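Local coordinates for malonyl CoA-acyl carrier protein transacylase (Bartonella henselae, PDB 3QAT) that probably transfers the malonyl group from coenzyme A to acyl carrier protein, the step that supplies malonyl units for fatty acid synthesis, at residues 31-34 and 35-39; 72-75 and 76-79. All coordinates share one frame; numbering follows the deposited sequence.

Contact 1: residues 31-34 and 35-39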
loop_
_atom_site.group_PDB
_atom_site.type_symbol
_atom_site.label_atom_id
_atom_site.label_comp_id
_atom_site.label_asym_id
_atom_site.label_seq_id
_atom_site.Cartn_x
_atom_site.Cartn_y
_atom_site.Cartn_z
ATOM N N ALA A 31 -14.269 -19.012 0.821
ATOM C CA ALA A 31 -12.992 -18.578 1.372
ATOM C C ALA A 31 -12.946 -17.053 1.350
ATOM O O ALA A 31 -12.408 -16.440 2.266
ATOM C CB ALA A 31 -11.818 -19.151 0.577
ATOM N N ALA A 32 -13.499 -16.448 0.298
ATOM C CA ALA A 32 -13.499 -14.971 0.225
ATOM C C ALA A 32 -14.525 -14.381 1.177
ATOM O O ALA A 32 -14.230 -13.419 1.908
ATOM C CB ALA A 32 -13.766 -14.511 -1.230
ATOM N N ARG A 33 -15.719 -14.982 1.193
ATOM C CA ARG A 33 -16.809 -14.519 2.066
ATOM C C ARG A 33 -16.363 -14.487 3.533
ATOM O O ARG A 33 -16.617 -13.498 4.260
ATOM C CB ARG A 33 -18.039 -15.434 1.890
ATOM C CG ARG A 33 -19.304 -15.004 2.625
ATOM C CD ARG A 33 -20.468 -16.007 2.295
ATOM N NE ARG A 33 -20.378 -16.368 0.873
ATOM C CZ ARG A 33 -20.391 -17.604 0.357
ATOM N NH1 ARG A 33 -20.591 -18.693 1.119
ATOM N NH2 ARG A 33 -20.248 -17.745 -0.958
ATOM N N MET A 34 -15.656 -15.531 3.962
ATOM C CA MET A 34 -15.226 -15.610 5.365
ATOM C C MET A 34 -14.197 -14.555 5.746
ATOM O O MET A 34 -14.176 -14.125 6.877
ATOM C CB MET A 34 -14.693 -17.012 5.684
ATOM C CG MET A 34 -15.794 -18.035 5.701
ATOM S SD MET A 34 -15.256 -19.711 6.132
ATOM C CE MET A 34 -13.982 -20.028 4.924
ATOM N N VAL A 35 -13.348 -14.146 4.811
ATOM C CA VAL A 35 -12.406 -13.046 5.114
ATOM C C VAL A 35 -13.171 -11.770 5.475
ATOM O O VAL A 35 -12.885 -11.145 6.513
ATOM C CB VAL A 35 -11.432 -12.800 3.932
ATOM C CG1 VAL A 35 -10.697 -11.440 4.074
ATOM C CG2 VAL A 35 -10.445 -13.953 3.840
ATOM N N PHE A 36 -14.171 -11.399 4.672
ATOM C CA PHE A 36 -14.966 -10.194 4.988
ATOM C C PHE A 36 -15.746 -10.325 6.276
ATOM O O PHE A 36 -15.833 -9.372 7.046
ATOM C CB PHE A 36 -15.882 -9.781 3.830
ATOM C CG PHE A 36 -15.129 -9.289 2.624
ATOM C CD1 PHE A 36 -14.804 -7.936 2.488
ATOM C CD2 PHE A 36 -14.720 -10.170 1.622
ATOM C CE1 PHE A 36 -14.087 -7.495 1.365
ATOM C CE2 PHE A 36 -14.018 -9.722 0.498
ATOM C CZ PHE A 36 -13.691 -8.390 0.375
ATOM N N GLU A 37 -16.315 -11.509 6.521
ATOM C CA GLU A 37 -17.003 -11.741 7.776
ATOM C C GLU A 37 -16.088 -11.549 8.980
ATOM O O GLU A 37 -16.492 -10.946 9.979
ATOM C CB GLU A 37 -17.577 -13.157 7.791
ATOM C CG GLU A 37 -18.739 -13.344 6.822
ATOM C CD GLU A 37 -19.140 -14.794 6.716
ATOM O OE1 GLU A 37 -18.513 -15.626 7.399
ATOM O OE2 GLU A 37 -20.093 -15.098 5.974
ATOM N N GLU A 38 -14.850 -12.065 8.887
ATOM C CA GLU A 38 -13.927 -11.978 10.006
ATOM C C GLU A 38 -13.457 -10.535 10.205
ATOM O O GLU A 38 -13.337 -10.080 11.347
ATOM C CB GLU A 38 -12.724 -12.925 9.845
ATOM C CG GLU A 38 -11.803 -12.812 11.054
ATOM C CD GLU A 38 -10.728 -13.884 11.136
ATOM O OE1 GLU A 38 -10.634 -14.730 10.224
ATOM O OE2 GLU A 38 -9.967 -13.837 12.118
ATOM N N VAL A 39 -13.162 -9.850 9.101
ATOM C CA VAL A 39 -12.802 -8.432 9.230
ATOM C C VAL A 39 -13.901 -7.594 9.916
ATOM O O VAL A 39 -13.611 -6.802 10.832
ATOM C CB VAL A 39 -12.350 -7.857 7.880
ATOM C CG1 VAL A 39 -12.222 -6.330 7.973
ATOM C CG2 VAL A 39 -11.017 -8.508 7.495
HETATM O O HOH W 1 -11.461 -15.471 7.722
#
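Glu37 lays its carboxylate alongside the aliphatic part of Arg33, one turn earlier in the alpha-helix 30-43 of the acyl transferase domain. The two side chains run side by side and point the same way, Glu37 OE2 lying 3.4 Å from Arg33 CG. This is contact with the methylenes and not a salt bridge: Arg33 NE stays 5.3 Å from Glu37 OE2, and the guanidinium and carboxylate planes are turned 57° apart. The arginine head goes instead to helix 23-28, where its NH2 bonds to Thr26 O. The other oxygen, Glu37 OE1, comes within 4.0 Å of Met34 CG, so the carboxylate touches methylenes of both residues.

The side of the helix turned to the protein, with Phe36 and Val35, is apolar and buried. With CG set beside its own backbone N (chi1 -68°), Phe36 brings the edge of its ring to the Ala32 carbonyl, CD2 to O 3.3 Å, while the ring also meets that of Phe52. Val35 CG2 reaches the carbonyl oxygen of Ala31. Ala32 O receives weak bonds from Val35 N and Phe36 N, whereas Glu37 N to Arg33 O is an ordinary i to i+4 bond. Glu38 OE2 is hydrogen-bonded to Thr114 OG1 of helix 113-129, and a water gives a 2.7 Å bond to Glu38 OE1 and a weak one to Met34 O.

Contact 2: residues 72-75 and 76-79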
loop_
_atom_site.group_PDB
_atom_site.type_symbol
_atom_site.label_atom_id
_atom_site.label_comp_id
_atom_site.label_asym_id
_atom_site.label_seq_id
_atom_site.Cartn_x
_atom_site.Cartn_y
_atom_site.Cartn_z
ATOM N N VAL A 72 -9.872 -7.266 0.748
ATOM C CA VAL A 72 -9.970 -7.725 -0.638
ATOM C C VAL A 72 -8.730 -8.545 -0.996
ATOM O O VAL A 72 -8.850 -9.629 -1.573
ATOM C CB VAL A 72 -10.139 -6.556 -1.608
ATOM C CG1 VAL A 72 -10.139 -7.054 -3.073
ATOM C CG2 VAL A 72 -11.444 -5.810 -1.284
ATOM N N SER A 73 -7.542 -8.049 -0.644
ATOM C CA SER A 73 -6.313 -8.785 -0.936
ATOM C C SER A 73 -6.300 -10.161 -0.270
ATOM O O SER A 73 -5.969 -11.178 -0.902
ATOM C CB SER A 73 -5.065 -7.997 -0.517
ATOM O OG SER A 73 -4.812 -6.907 -1.381
ATOM N N MET A 74 -6.674 -10.185 1.002
ATOM C CA MET A 74 -6.664 -11.475 1.745
ATOM C C MET A 74 -7.747 -12.437 1.256
ATOM O O MET A 74 -7.540 -13.649 1.268
ATOM C CB MET A 74 -6.763 -11.236 3.256
ATOM C CG MET A 74 -5.432 -10.754 3.851
ATOM S SD MET A 74 -4.009 -11.847 3.501
ATOM C CE MET A 74 -4.589 -13.418 4.150
ATOM N N ALA A 75 -8.885 -11.913 0.782
ATOM C CA ALA A 75 -9.897 -12.796 0.157
ATOM C C ALA A 75 -9.277 -13.492 -1.072
ATOM O O ALA A 75 -9.416 -14.712 -1.240
ATOM C CB ALA A 75 -11.138 -11.999 -0.265
ATOM N N VAL A 76 -8.587 -12.734 -1.918
ATOM C CA VAL A 76 -7.886 -13.343 -3.062
ATOM C C VAL A 76 -6.865 -14.397 -2.600
ATOM O O VAL A 76 -6.846 -15.522 -3.148
ATOM C CB VAL A 76 -7.215 -12.286 -3.943
ATOM C CG1 VAL A 76 -6.328 -12.962 -5.022
ATOM C CG2 VAL A 76 -8.268 -11.407 -4.588
ATOM N N ILE A 77 -6.046 -14.071 -1.593
ATOM C CA ILE A 77 -5.048 -15.030 -1.088
ATOM C C ILE A 77 -5.727 -16.320 -0.617
ATOM O O ILE A 77 -5.266 -17.437 -0.933
ATOM C CB ILE A 77 -4.160 -14.433 0.048
ATOM C CG1 ILE A 77 -3.255 -13.291 -0.476
ATOM C CG2 ILE A 77 -3.324 -15.555 0.764
ATOM C CD1 ILE A 77 -2.121 -13.737 -1.475
ATOM N N ARG A 78 -6.806 -16.176 0.158
ATOM C CA ARG A 78 -7.441 -17.372 0.714
ATOM C C ARG A 78 -8.063 -18.244 -0.356
ATOM O O ARG A 78 -7.994 -19.481 -0.258
ATOM C CB ARG A 78 -8.481 -17.023 1.773
ATOM C CG ARG A 78 -7.866 -16.384 2.972
ATOM C CD ARG A 78 -7.372 -17.424 3.935
ATOM N NE ARG A 78 -6.876 -16.786 5.156
ATOM C CZ ARG A 78 -7.646 -16.447 6.200
ATOM N NH1 ARG A 78 -8.960 -16.630 6.182
ATOM N NH2 ARG A 78 -7.094 -15.902 7.256
ATOM N N VAL A 79 -8.678 -17.621 -1.363
ATOM C CA VAL A 79 -9.182 -18.395 -2.514
ATOM C C VAL A 79 -8.041 -19.134 -3.230
ATOM O O VAL A 79 -8.152 -20.335 -3.498
ATOM C CB VAL A 79 -9.994 -17.511 -3.509
ATOM C CG1 VAL A 79 -10.357 -18.304 -4.794
ATOM C CG2 VAL A 79 -11.252 -16.979 -2.851
#
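The guanidinium of Arg78 is the flat group here, and the methyl of Met74 approaches it obliquely, CE lying 4.2 Å from Arg78 NE. Both residues belong to the long alpha-helix 62-82 of the acyl transferase domain, four positions and about one turn apart. Bends at chi2 and chi3 (-55° and -56°) curl the Met74 chain so that CE reaches the following turn. There the methyl also packs on Ile77, 4.2 Å from its CG2, so one end group touches both an apolar branch and the neck of a charged head. Met74 is covered further by Cys106 and Ala107 of helix 100-107, and Ile77 by Phe9 and Phe11 of strand 6-11.

Arg78 leaves the backbone with its CG turned over the preceding turn, 3.2 Å from Met74 O, and a bend at chi2 then takes the rest of the chain outward. It is the one partly exposed residue of an otherwise buried group. Val76 and Val79 each place CG2 beside the carbonyl oxygen four residues back, that of Val72 and Ala75 respectively.

Four successive i to i+4 backbone bonds run through the contact, from the amides of Val76, Ile77, Arg78 and Val79, giving regular alpha-helix. Ser73 faces the central sheet, where its OG is hydrogen-bonded to Ile281 O at the end of strand 275-281; its side chain is close to, though not in contact with, the residues of a GxSxG sequence around Ser98 that is probably the nucleophile elbow. The Ile77 amide bonds to Ser73 O at 3.0 Å, and Ile77 CG1 lies 3.5 Å from the same oxygen.

Helices 30-43 and 62-82 pack directly on one another, so contacts 1 and 2, though each is local to its own helix, share an interface. Ala32 CB meets Ala75 CB at 3.8 Å, Phe36 CE2 lies 3.8 Å from the same methyl, and Val35 CG2 is 3.6 Å from Arg78 CG. Contact 1 is the outer layer: one flank is apolar, the other carries acids, an arginine and a bridging water. Contact 2 lies closer to the chain centre, between helix 30-43 and the parallel sheet, and is almost wholly buried and apolar. Against the charged, solvated side of contact 1 it sets a single charged side chain, Arg78.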